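Local coordinates for dephospho-CoA kinase (Mycobacterium paratuberculosis, PDB 6N39), which probably catalyses the ATP-dependent phosphorylation of the 3'-hydroxyl of dephospho-coenzyme A, the last step of coenzyme A biosynthesis, at residues R238-S243 and L248-V253; P229-R234 and D268-Q273; S23-A28 and L134-Y139; R44-P49 and G93-L98. One frame throughout, in Å; residues are numbered along the deposited sequence.

Contact 1 of 4, residues R238-S243 and L248-V253; sequences RLKTAS and LRVDHV
V250 divides its two methyl groups between neighbouring residues of a helix, K240 and L239, a small example of how a strand can be seated against a helix by apolar contact alone. The closer approach is that of V250 CG2, which lies 3.6 Å from K240 CG, so it is the aliphatic root of the lysine that does the packing, its chain slanting across the valine. Beyond CG the lysine bends at chi3 (66°) and again at chi4; the residue as a whole is exposed. V250 CG1, set anti to the backbone N (chi1 -177°), turns instead to L239, with V250 CG1 and L239 CB a looser 4.4 Å apart. I272 of the adjoining strand touches both L239 and V250.

The polar bonds stay within each segment. S243 OG gives a hydrogen bond back one turn to L239 O (2.8 Å), while S243 N approaches the same oxygen from the opposite face of its plane; one carbonyl is thus gripped twice at the end of the helix. On the strand, R249 holds D251 side-on: NH2 to OD1 spans 2.8 Å and is nearly straight (174°), and NE bonds OD2 at 2.9 Å. The guanidinium meets the carboxylate edge-on, although OD1 is reached from above its own plane. R249 NH1 also pairs with the terminal carboxylate of P415.

The strand 249-253, at the border of its sheet, therefore has two chemically distinct sides: V250 meets the helix through hydrocarbon, and R249, which points away from the helix and pairs with D251, ties the border to the C terminus through its NH1.

Contact 2 of 4, residues P229-R234 and D268-Q273; sequences PAQAQR and DVIDIQ
Q231 and A232 belong to the helix 228-243, which covers one side of the mixed sheet in the UPF0157 (GrpB) region, and both receive I270 from the inner strand 270-276. The isoleucine is the projecting group. Its CG1 stands beside the backbone N (chi1 -71°) and the chain then runs straight out (chi2 -179°), carrying CD1 to the glutamine: I270 CD1 is 3.8 Å from Q231 CB and 3.7 Å from Q231 OE1. The two chains cross at about a right angle, so one methyl meets both the base and the amide end of an extended glutamine. The other branch serves the small neighbour, with I270 CG2 lying 4.3 Å from A232 CB.

This is the usual logic of a helix laid on a sheet, in which alternate strand residues face the helix: I270 and I272 both point toward it, and I272 goes on to touch I235 and L239 of the same helix. D271, between them, is bonded by N340 and H342 of the adjoining strand 339-345. W228, H252 and T256 also touch I270, which is buried.

The polar end of the glutamine is held by an arginine from a loop. R337 bonds Q231 OE1 through NH1 and forms a salt bridge to D268 OD1 through NH2, joining helix and loop beside the apolar contact; W228 NE1 is a second donor to the same carboxylate oxygen. Farther along the helix, R234 lays its guanidinium over A230 O, which sits 3.8 Å above the plane, and sends NH1 to A175 O in the dephospho-CoA kinase part of the chain.

Contact 3 of 4, residues S23-A28 and L134-Y139; sequences SALSSA and LVVIVY. With ACT (acetate ion), chain B.
L25 packs on V136 and V138 of the strand 135-139, a contact which joins the helix that starts in the predicted ATP-binding loop, the P-loop, to the parallel sheet of the kinase. One methyl does the touching. CG is anti to the backbone N (chi1 173°) and CD2 reaches on toward the strand, where L25 CD2 comes within 3.7 Å of V138 CB and 4.0 Å of V136 CG1. The leucine and V138 lie alongside one another, running in opposite senses, whereas V136 is crossed at a slant.

The strand order 2-3-1-4-5 is that of a P-loop kinase core. Strand 10-16, leading into the P-loop, lies next to strand 135-139, and L14 and L181 from the two flanking strands also touch L25, with A194 of helix 187-210 alongside. I137, between the valines, points away from the helix.

At the beginning of the same helix, S23 N gives a hydrogen bond to the acetate atom OXT (3.2 Å, 153°), and S23 OG makes a weak one to it. G21 N also binds the acetate. This ion, probably from the crystallisation liquor, uses backbone N-H groups of the loop, consistent with a place for a phosphate of ATP.

Contact 4 of 4, residues R44-P49 and G93-L98; sequences REVVRP and GIVHPL
The CA atoms of V46 and L98 stand 6.6 Å apart where a type I beta turn from E45 to R48, closed by a hydrogen bond from R48 N to E45 O of 3.2 Å, runs up against the helix 87-109. V46 and V47 occupy the two corners of that turn, and their side chains carry the contact.

V46 points toward the helix and meets two residues three apart on its surface. Its CB lies 4.1 Å from L98 CB, and its CG1, beside the backbone N (chi1 -58°), is 4.0 Å from L98 O; the two side chains lie askew, touching near their roots. The second methyl, V46 CG2, turns to V95 CG1 at 4.4 Å. V47 adds a loose contact to the other methyl of the same valine, V47 CG1 to V95 CG2, so V95 is met by both corners. Apart from that carbonyl, the atoms that meet are hydrocarbon. The helix is kinked at P97, whose nitrogen makes no bond to the preceding turn.

The turn follows directly on helix 39-45, and T51 OG1 is hydrogen-bonded to both V46 O and R48 O, tying it to the chain that enters helix 52-61. L57 of that helix touches V47 and also I94, placing helix 52-61 as a third body beside the turn and helix 87-109.

Followed from the N terminus, the four contacts form two pairs in series, each an inner loop within an outer one. Contact 3 opens at the end of the P-loop, where helix 22-31 begins; contact 4 opens and closes within its span, among the helices that follow strand 35-38, and contact 3 then closes on the parallel sheet. The GrpB part repeats the pattern: contact 2 opens on helix 228-243, contact 1 opens and closes farther along, and contact 2 closes on the neighbouring strand. Contacts 1 and 2 join through D251 O to Q273 N, a probable hydrogen bond of 2.8 Å. R238 spans the two parts, bonding D178, whose other carboxylate oxygen accepts from V135 N.

Contact 1 of 4, residues R238-S243 and L248-V253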
loop_
_atom_site.group_PDB
_atom_site.type_symbol
_atom_site.label_atom_id
_atom_site.label_comp_id
_atom_site.label_asym_id
_atom_site.label_seq_id
_atom_site.Cartn_x
_atom_site.Cartn_y
_atom_site.Cartn_z
ATOM N N ARG A 238 2.671 0.951 4.295
ATOM C CA ARG A 238 2.907 -0.390 3.763
ATOM C C ARG A 238 4.377 -0.788 3.885
ATOM O O ARG A 238 4.704 -1.931 4.244
ATOM C CB ARG A 238 2.452 -0.439 2.297
ATOM C CG ARG A 238 2.752 -1.745 1.570
ATOM C CD ARG A 238 2.309 -1.687 0.066
ATOM N NE ARG A 238 0.896 -1.315 -0.058
ATOM C CZ ARG A 238 0.422 -0.368 -0.870
ATOM N NH1 ARG A 238 1.237 0.286 -1.713
ATOM N NH2 ARG A 238 -0.881 -0.094 -0.856
ATOM N N LEU A 239 5.275 0.150 3.616
ATOM C CA LEU A 239 6.698 -0.155 3.659
ATOM C C LEU A 239 7.204 -0.252 5.101
ATOM O O LEU A 239 8.068 -1.084 5.395
ATOM C CB LEU A 239 7.491 0.897 2.875
ATOM C CG LEU A 239 7.266 0.993 1.352
ATOM C CD1 LEU A 239 7.973 2.242 0.745
ATOM C CD2 LEU A 239 7.757 -0.256 0.659
ATOM N N LYS A 240 6.672 0.563 6.018
ATOM C CA LYS A 240 7.022 0.399 7.433
ATOM C C LYS A 240 6.658 -1.001 7.916
ATOM O O LYS A 240 7.477 -1.705 8.538
ATOM C CB LYS A 240 6.311 1.467 8.279
ATOM C CG LYS A 240 6.949 2.867 8.161
ATOM C CD LYS A 240 6.147 3.925 8.928
ATOM C CE LYS A 240 6.155 3.715 10.455
ATOM N NZ LYS A 240 7.460 3.986 11.096
ATOM N N THR A 241 5.432 -1.433 7.602
ATOM C CA THR A 241 4.994 -2.760 8.009
ATOM C C THR A 241 5.859 -3.840 7.379
ATOM O O THR A 241 6.254 -4.797 8.057
ATOM C CB THR A 241 3.520 -2.967 7.640
ATOM O OG1 THR A 241 2.729 -2.068 8.426
ATOM C CG2 THR A 241 3.081 -4.407 7.939
ATOM N N ALA A 242 6.186 -3.696 6.090
ATOM C CA ALA A 242 6.978 -4.718 5.414
ATOM C C ALA A 242 8.413 -4.773 5.939
ATOM O O ALA A 242 9.026 -5.845 5.958
ATOM C CB ALA A 242 6.978 -4.472 3.898
ATOM N N SER A 243 8.968 -3.640 6.358
ATOM C CA SER A 243 10.365 -3.604 6.761
ATOM C C SER A 243 10.576 -4.130 8.164
ATOM O O SER A 243 11.698 -4.538 8.497
ATOM C CB SER A 243 10.893 -2.179 6.673
ATOM O OG SER A 243 10.815 -1.737 5.333
ATOM N N LEU A 248 14.649 2.367 9.953
ATOM C CA LEU A 248 14.809 3.393 10.972
ATOM C C LEU A 248 13.833 4.544 10.748
ATOM O O LEU A 248 13.341 5.137 11.707
ATOM C CB LEU A 248 16.250 3.891 10.983
ATOM C CG LEU A 248 17.292 2.771 11.112
ATOM C CD1 LEU A 248 18.672 3.368 11.297
ATOM C CD2 LEU A 248 16.959 1.843 12.277
ATOM N N ARG A 249 13.560 4.885 9.493
ATOM C CA ARG A 249 12.538 5.871 9.161
ATOM C C ARG A 249 12.191 5.682 7.697
ATOM O O ARG A 249 12.959 5.086 6.930
ATOM C CB ARG A 249 12.992 7.316 9.448
ATOM C CG ARG A 249 14.273 7.747 8.741
ATOM C CD ARG A 249 14.704 9.186 9.147
ATOM N NE ARG A 249 13.797 10.180 8.580
ATOM C CZ ARG A 249 13.818 11.479 8.858
ATOM N NH1 ARG A 249 14.731 11.984 9.685
ATOM N NH2 ARG A 249 12.927 12.280 8.290
ATOM N N VAL A 250 11.005 6.149 7.320
ATOM C CA VAL A 250 10.512 6.012 5.951
ATOM C C VAL A 250 9.895 7.346 5.567
ATOM O O VAL A 250 9.109 7.899 6.337
ATOM C CB VAL A 250 9.478 4.876 5.821
ATOM C CG1 VAL A 250 9.020 4.705 4.359
ATOM C CG2 VAL A 250 10.048 3.570 6.372
ATOM N N ASP A 251 10.266 7.880 4.402
ATOM C CA ASP A 251 9.921 9.268 4.101
ATOM C C ASP A 251 9.523 9.435 2.642
ATOM O O ASP A 251 10.158 8.875 1.747
ATOM C CB ASP A 251 11.090 10.219 4.390
ATOM C CG ASP A 251 11.501 10.220 5.853
ATOM O OD1 ASP A 251 10.972 11.058 6.617
ATOM O OD2 ASP A 251 12.359 9.388 6.238
ATOM N N HIS A 252 8.504 10.256 2.413
ATOM C CA HIS A 252 8.125 10.701 1.076
ATOM C C HIS A 252 9.117 11.775 0.632
ATOM O O HIS A 252 9.296 12.776 1.327
ATOM C CB HIS A 252 6.693 11.237 1.138
ATOM C CG HIS A 252 6.111 11.658 -0.181
ATOM N ND1 HIS A 252 5.002 12.477 -0.263
ATOM C CD2 HIS A 252 6.466 11.384 -1.458
ATOM C CE1 HIS A 252 4.696 12.679 -1.533
ATOM N NE2 HIS A 252 5.568 12.030 -2.280
ATOM N N VAL A 253 9.802 11.562 -0.490
ATOM C CA VAL A 253 10.834 12.485 -0.943
ATOM C C VAL A 253 10.590 12.832 -2.410
ATOM O O VAL A 253 9.654 12.341 -3.039
ATOM C CB VAL A 253 12.251 11.907 -0.744
ATOM C CG1 VAL A 253 12.511 11.651 0.748
ATOM C CG2 VAL A 253 12.399 10.599 -1.542
#

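Contact 2 of 4, residues P229-R234 and D268-Q273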
loop_
_atom_site.group_PDB
_atom_site.type_symbol
_atom_site.label_atom_id
_atom_site.label_comp_id
_atom_site.label_asym_id
_atom_site.label_seq_id
_atom_site.Cartn_x
_atom_site.Cartn_y
_atom_site.Cartn_z
ATOM N N PRO A 229 -0.322 13.170 -1.613
ATOM C CA PRO A 229 -0.049 12.942 -0.182
ATOM C C PRO A 229 -0.739 11.698 0.372
ATOM O O PRO A 229 -0.103 10.929 1.104
ATOM C CB PRO A 229 -0.547 14.235 0.485
ATOM C CG PRO A 229 -0.471 15.283 -0.615
ATOM C CD PRO A 229 -0.850 14.531 -1.865
ATOM N N ALA A 230 -2.012 11.464 0.025
ATOM C CA ALA A 230 -2.714 10.272 0.513
ATOM C C ALA A 230 -2.108 8.992 -0.054
ATOM O O ALA A 230 -1.925 7.997 0.676
ATOM C CB ALA A 230 -4.210 10.366 0.168
ATOM N N GLN A 231 -1.780 8.993 -1.356
ATOM C CA GLN A 231 -1.123 7.822 -1.938
ATOM C C GLN A 231 0.200 7.544 -1.238
ATOM O O GLN A 231 0.536 6.384 -0.933
ATOM C CB GLN A 231 -0.908 8.015 -3.449
ATOM C CG GLN A 231 -2.227 8.186 -4.250
ATOM C CD GLN A 231 -2.002 8.601 -5.714
ATOM O OE1 GLN A 231 -0.868 8.757 -6.170
ATOM N NE2 GLN A 231 -3.090 8.784 -6.443
ATOM N N ALA A 232 0.964 8.606 -0.958
ATOM C CA ALA A 232 2.264 8.407 -0.331
ATOM C C ALA A 232 2.111 7.877 1.090
ATOM O O ALA A 232 2.928 7.072 1.542
ATOM C CB ALA A 232 3.072 9.707 -0.341
ATOM N N GLN A 233 1.090 8.329 1.817
ATOM C CA GLN A 233 0.908 7.813 3.175
ATOM C C GLN A 233 0.585 6.325 3.140
ATOM O O GLN A 233 1.100 5.548 3.960
ATOM C CB GLN A 233 -0.192 8.582 3.913
ATOM C CG GLN A 233 -0.243 8.289 5.425
ATOM C CD GLN A 233 1.076 8.638 6.128
ATOM O OE1 GLN A 233 1.475 9.802 6.176
ATOM N NE2 GLN A 233 1.755 7.624 6.669
ATOM N N ARG A 234 -0.248 5.899 2.180
ATOM C CA ARG A 234 -0.510 4.463 2.068
ATOM C C ARG A 234 0.783 3.704 1.824
ATOM O O ARG A 234 1.028 2.657 2.446
ATOM C CB ARG A 234 -1.518 4.167 0.955
ATOM C CG ARG A 234 -2.885 4.697 1.274
ATOM C CD ARG A 234 -3.919 4.163 0.313
ATOM N NE ARG A 234 -3.856 4.791 -0.989
ATOM C CZ ARG A 234 -4.554 5.868 -1.339
ATOM N NH1 ARG A 234 -5.375 6.451 -0.477
ATOM N NH2 ARG A 234 -4.443 6.359 -2.565
ATOM N N ASP A 268 5.001 11.658 -12.892
ATOM C CA ASP A 268 4.027 11.020 -11.988
ATOM C C ASP A 268 4.575 9.684 -11.467
ATOM O O ASP A 268 4.109 8.589 -11.786
ATOM C CB ASP A 268 2.672 10.847 -12.668
ATOM C CG ASP A 268 1.535 10.564 -11.650
ATOM O OD1 ASP A 268 1.823 10.127 -10.515
ATOM O OD2 ASP A 268 0.358 10.773 -11.990
ATOM N N VAL A 269 5.578 9.797 -10.615
ATOM C CA VAL A 269 6.119 8.651 -9.901
ATOM C C VAL A 269 6.433 9.114 -8.485
ATOM O O VAL A 269 6.999 10.195 -8.287
ATOM C CB VAL A 269 7.360 8.069 -10.614
ATOM C CG1 VAL A 269 8.332 9.165 -10.962
ATOM C CG2 VAL A 269 8.025 6.980 -9.759
ATOM N N ILE A 270 6.017 8.337 -7.498
ATOM C CA ILE A 270 6.205 8.715 -6.102
ATOM C C ILE A 270 7.529 8.144 -5.608
ATOM O O ILE A 270 7.771 6.939 -5.719
ATOM C CB ILE A 270 5.025 8.221 -5.244
ATOM C CG1 ILE A 270 3.774 9.044 -5.587
ATOM C CG2 ILE A 270 5.359 8.315 -3.750
ATOM C CD1 ILE A 270 2.539 8.667 -4.787
ATOM N N ASP A 271 8.397 8.999 -5.059
ATOM C CA ASP A 271 9.658 8.530 -4.485
ATOM C C ASP A 271 9.548 8.421 -2.974
ATOM O O ASP A 271 9.081 9.358 -2.311
ATOM C CB ASP A 271 10.823 9.456 -4.838
ATOM C CG ASP A 271 11.143 9.428 -6.313
ATOM O OD1 ASP A 271 10.462 10.141 -7.072
ATOM O OD2 ASP A 271 12.069 8.686 -6.695
ATOM N N ILE A 272 10.031 7.295 -2.444
ATOM C CA ILE A 272 10.081 7.006 -1.017
ATOM C C ILE A 272 11.512 6.636 -0.653
ATOM O O ILE A 272 12.176 5.925 -1.406
ATOM C CB ILE A 272 9.160 5.825 -0.645
ATOM C CG1 ILE A 272 7.733 6.046 -1.155
ATOM C CG2 ILE A 272 9.213 5.601 0.870
ATOM C CD1 ILE A 272 7.027 7.268 -0.510
ATOM N N GLN A 273 11.982 7.071 0.513
ATOM C CA GLN A 273 13.259 6.591 1.026
ATOM C C GLN A 273 13.032 5.795 2.305
ATOM O O GLN A 273 12.415 6.296 3.249
ATOM C CB GLN A 273 14.227 7.751 1.297
ATOM C CG GLN A 273 15.560 7.262 1.868
ATOM C CD GLN A 273 16.562 8.375 2.049
ATOM O OE1 GLN A 273 17.454 8.558 1.213
ATOM N NE2 GLN A 273 16.430 9.134 3.152
#

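Contact 3 of 4, residues S23-A28 and L134-Y139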
loop_
_atom_site.group_PDB
_atom_site.type_symbol
_atom_site.label_atom_id
_atom_site.label_comp_id
_atom_site.label_asym_id
_atom_site.label_seq_id
_atom_site.Cartn_x
_atom_site.Cartn_y
_atom_site.Cartn_z
ATOM N N SER A 23 -19.713 -8.606 -1.144
ATOM C CA SER A 23 -19.801 -9.987 -1.619
ATOM C C SER A 23 -19.997 -10.054 -3.128
ATOM O O SER A 23 -19.444 -10.940 -3.791
ATOM C CB SER A 23 -20.944 -10.718 -0.908
ATOM O OG SER A 23 -20.607 -10.944 0.446
ATOM N N ALA A 24 -20.786 -9.133 -3.686
ATOM C CA ALA A 24 -20.947 -9.075 -5.137
ATOM C C ALA A 24 -19.618 -8.792 -5.836
ATOM O O ALA A 24 -19.307 -9.397 -6.870
ATOM C CB ALA A 24 -21.989 -8.016 -5.500
ATOM N N LEU A 25 -18.807 -7.890 -5.278
ATOM C CA LEU A 25 -17.545 -7.558 -5.931
ATOM C C LEU A 25 -16.568 -8.715 -5.812
ATOM O O LEU A 25 -15.825 -9.020 -6.754
ATOM C CB LEU A 25 -16.958 -6.278 -5.329
ATOM C CG LEU A 25 -15.549 -5.879 -5.788
ATOM C CD1 LEU A 25 -15.446 -5.808 -7.326
ATOM C CD2 LEU A 25 -15.164 -4.546 -5.190
ATOM N N SER A 26 -16.563 -9.365 -4.651
ATOM C CA SER A 26 -15.788 -10.583 -4.468
ATOM C C SER A 26 -16.140 -11.624 -5.533
ATOM O O SER A 26 -15.258 -12.228 -6.149
ATOM C CB SER A 26 -16.057 -11.115 -3.054
ATOM O OG SER A 26 -15.404 -12.336 -2.830
ATOM N N SER A 27 -17.436 -11.843 -5.763
ATOM C CA SER A 27 -17.842 -12.798 -6.787
ATOM C C SER A 27 -17.388 -12.353 -8.174
ATOM O O SER A 27 -16.980 -13.185 -8.990
ATOM C CB SER A 27 -19.357 -12.994 -6.743
ATOM O OG SER A 27 -19.798 -13.786 -7.833
ATOM N N ALA A 28 -17.459 -11.050 -8.462
ATOM C CA ALA A 28 -16.998 -10.542 -9.757
ATOM C C ALA A 28 -15.509 -10.833 -9.978
ATOM O O ALA A 28 -15.092 -11.284 -11.067
ATOM C CB ALA A 28 -17.280 -9.039 -9.842
ATOM N N LEU A 134 -2.141 -4.042 -1.978
ATOM C CA LEU A 134 -3.203 -3.373 -2.714
ATOM C C LEU A 134 -4.512 -3.596 -1.965
ATOM O O LEU A 134 -4.794 -4.713 -1.540
ATOM C CB LEU A 134 -3.310 -3.933 -4.130
ATOM C CG LEU A 134 -4.223 -3.234 -5.124
ATOM C CD1 LEU A 134 -3.571 -1.951 -5.610
ATOM C CD2 LEU A 134 -4.495 -4.179 -6.287
ATOM N N VAL A 135 -5.308 -2.541 -1.823
ATOM C CA VAL A 135 -6.585 -2.609 -1.126
ATOM C C VAL A 135 -7.673 -2.062 -2.048
ATOM O O VAL A 135 -7.535 -0.961 -2.601
ATOM C CB VAL A 135 -6.544 -1.833 0.210
ATOM C CG1 VAL A 135 -7.913 -1.823 0.884
ATOM C CG2 VAL A 135 -5.507 -2.453 1.181
ATOM N N VAL A 136 -8.744 -2.842 -2.216
ATOM C CA VAL A 136 -9.924 -2.453 -2.988
ATOM C C VAL A 136 -11.081 -2.238 -2.023
ATOM O O VAL A 136 -11.379 -3.106 -1.192
ATOM C CB VAL A 136 -10.300 -3.520 -4.031
ATOM C CG1 VAL A 136 -11.497 -3.048 -4.871
ATOM C CG2 VAL A 136 -9.135 -3.804 -4.911
ATOM N N ILE A 137 -11.735 -1.092 -2.119
ATOM C CA ILE A 137 -12.891 -0.827 -1.273
ATOM C C ILE A 137 -14.051 -0.438 -2.169
ATOM O O ILE A 137 -13.902 0.425 -3.041
ATOM C CB ILE A 137 -12.596 0.258 -0.226
ATOM C CG1 ILE A 137 -11.325 -0.123 0.545
ATOM C CG2 ILE A 137 -13.781 0.410 0.709
ATOM C CD1 ILE A 137 -11.045 0.705 1.763
ATOM N N VAL A 138 -15.196 -1.102 -1.981
ATOM C CA VAL A 138 -16.398 -0.815 -2.749
ATOM C C VAL A 138 -17.269 0.119 -1.925
ATOM O O VAL A 138 -17.302 0.027 -0.690
ATOM C CB VAL A 138 -17.143 -2.111 -3.142
ATOM C CG1 VAL A 138 -17.589 -2.899 -1.919
ATOM C CG2 VAL A 138 -18.321 -1.793 -4.010
ATOM N N TYR A 139 -17.930 1.061 -2.594
ATOM C CA TYR A 139 -18.841 1.969 -1.910
ATOM C C TYR A 139 -20.059 2.201 -2.794
ATOM O O TYR A 139 -20.099 1.783 -3.953
ATOM C CB TYR A 139 -18.162 3.305 -1.554
ATOM C CG TYR A 139 -17.816 4.148 -2.762
ATOM C CD1 TYR A 139 -16.674 3.881 -3.499
ATOM C CD2 TYR A 139 -18.640 5.205 -3.170
ATOM C CE1 TYR A 139 -16.346 4.635 -4.611
ATOM C CE2 TYR A 139 -18.322 5.969 -4.284
ATOM C CZ TYR A 139 -17.165 5.678 -4.998
ATOM O OH TYR A 139 -16.815 6.420 -6.107
HETATM C C ACT B . -22.333 -6.910 0.816
HETATM O O ACT B . -22.553 -5.699 1.121
HETATM O OXT ACT B . -21.523 -7.722 1.358
HETATM C CH3 ACT B . -23.163 -7.502 -0.398
#

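Contact 4 of 4, residues R44-P49 and G93-L98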
loop_
_atom_site.group_PDB
_atom_site.type_symbol
_atom_site.label_atom_id
_atom_site.label_comp_id
_atom_site.label_asym_id
_atom_site.label_seq_id
_atom_site.Cartn_x
_atom_site.Cartn_y
_atom_site.Cartn_z
ATOM N N ARG A 44 -17.714 -19.864 9.625
ATOM C CA ARG A 44 -18.988 -20.580 9.692
ATOM C C ARG A 44 -18.834 -22.017 9.208
ATOM O O ARG A 44 -19.535 -22.908 9.702
ATOM C CB ARG A 44 -20.066 -19.845 8.890
ATOM N N GLU A 45 -17.901 -22.269 8.277
ATOM C CA GLU A 45 -17.735 -23.624 7.749
ATOM C C GLU A 45 -17.117 -24.568 8.777
ATOM O O GLU A 45 -17.525 -25.732 8.878
ATOM C CB GLU A 45 -16.889 -23.602 6.476
ATOM C CG GLU A 45 -17.652 -23.185 5.228
ATOM C CD GLU A 45 -16.770 -23.114 3.993
ATOM O OE1 GLU A 45 -15.546 -23.337 4.112
ATOM O OE2 GLU A 45 -17.300 -22.829 2.897
ATOM N N VAL A 46 -16.136 -24.093 9.554
ATOM C CA VAL A 46 -15.447 -24.980 10.499
ATOM C C VAL A 46 -16.293 -25.337 11.713
ATOM O O VAL A 46 -15.866 -26.162 12.536
ATOM C CB VAL A 46 -14.102 -24.379 10.963
ATOM C CG1 VAL A 46 -13.194 -24.099 9.758
ATOM C CG2 VAL A 46 -14.320 -23.116 11.781
ATOM N N VAL A 47 -17.486 -24.762 11.849
ATOM C CA VAL A 47 -18.385 -25.097 12.944
ATOM C C VAL A 47 -19.668 -25.761 12.437
ATOM O O VAL A 47 -20.670 -25.795 13.145
ATOM C CB VAL A 47 -18.693 -23.858 13.805
ATOM C CG1 VAL A 47 -17.446 -23.408 14.541
ATOM C CG2 VAL A 47 -19.228 -22.722 12.941
ATOM N N ARG A 48 -19.641 -26.301 11.217
ATOM C CA ARG A 48 -20.812 -26.940 10.643
ATOM C C ARG A 48 -21.055 -28.293 11.314
ATOM O O ARG A 48 -20.157 -28.846 11.957
ATOM C CB ARG A 48 -20.636 -27.111 9.134
ATOM N N PRO A 49 -22.272 -28.832 11.203
ATOM C CA PRO A 49 -22.561 -30.133 11.819
ATOM C C PRO A 49 -21.579 -31.211 11.373
ATOM O O PRO A 49 -21.183 -31.279 10.206
ATOM C CB PRO A 49 -23.988 -30.432 11.346
ATOM C CG PRO A 49 -24.598 -29.084 11.165
ATOM C CD PRO A 49 -23.488 -28.204 10.650
ATOM N N GLY A 93 -9.451 -19.946 20.892
ATOM C CA GLY A 93 -8.484 -21.031 20.832
ATOM C C GLY A 93 -9.001 -22.229 20.066
ATOM O O GLY A 93 -8.218 -22.982 19.477
ATOM N N ILE A 94 -10.321 -22.420 20.056
ATOM C CA ILE A 94 -10.899 -23.499 19.257
ATOM C C ILE A 94 -10.989 -23.104 17.786
ATOM O O ILE A 94 -10.573 -23.856 16.896
ATOM C CB ILE A 94 -12.277 -23.895 19.812
ATOM C CG1 ILE A 94 -12.122 -24.634 21.141
ATOM C CG2 ILE A 94 -13.033 -24.737 18.789
ATOM C CD1 ILE A 94 -13.437 -25.071 21.753
ATOM N N VAL A 95 -11.519 -21.914 17.509
ATOM C CA VAL A 95 -11.967 -21.592 16.157
ATOM C C VAL A 95 -10.818 -21.078 15.294
ATOM O O VAL A 95 -10.688 -21.460 14.126
ATOM C CB VAL A 95 -13.128 -20.581 16.213
ATOM C CG1 VAL A 95 -13.434 -20.029 14.819
ATOM C CG2 VAL A 95 -14.362 -21.232 16.809
ATOM N N HIS A 96 -9.977 -20.197 15.841
ATOM C CA HIS A 96 -8.974 -19.539 15.006
ATOM C C HIS A 96 -7.957 -20.507 14.403
ATOM O O HIS A 96 -7.624 -20.335 13.218
ATOM C CB HIS A 96 -8.282 -18.421 15.802
ATOM C CG HIS A 96 -9.168 -17.240 16.077
ATOM N ND1 HIS A 96 -8.711 -16.088 16.685
ATOM C CD2 HIS A 96 -10.485 -17.035 15.831
ATOM C CE1 HIS A 96 -9.707 -15.228 16.804
ATOM N NE2 HIS A 96 -10.794 -15.777 16.292
ATOM N N PRO A 97 -7.436 -21.514 15.115
ATOM C CA PRO A 97 -6.528 -22.455 14.434
ATOM C C PRO A 97 -7.199 -23.211 13.301
ATOM O O PRO A 97 -6.558 -23.477 12.279
ATOM C CB PRO A 97 -6.079 -23.390 15.562
ATOM C CG PRO A 97 -6.249 -22.571 16.822
ATOM C CD PRO A 97 -7.485 -21.759 16.569
ATOM N N LEU A 98 -8.481 -23.557 13.448
ATOM C CA LEU A 98 -9.186 -24.257 12.380
ATOM C C LEU A 98 -9.341 -23.365 11.155
ATOM O O LEU A 98 -9.170 -23.827 10.016
ATOM C CB LEU A 98 -10.550 -24.734 12.879
ATOM C CG LEU A 98 -10.527 -25.673 14.085
ATOM C CD1 LEU A 98 -11.919 -25.840 14.652
ATOM C CD2 LEU A 98 -9.946 -27.018 13.692
#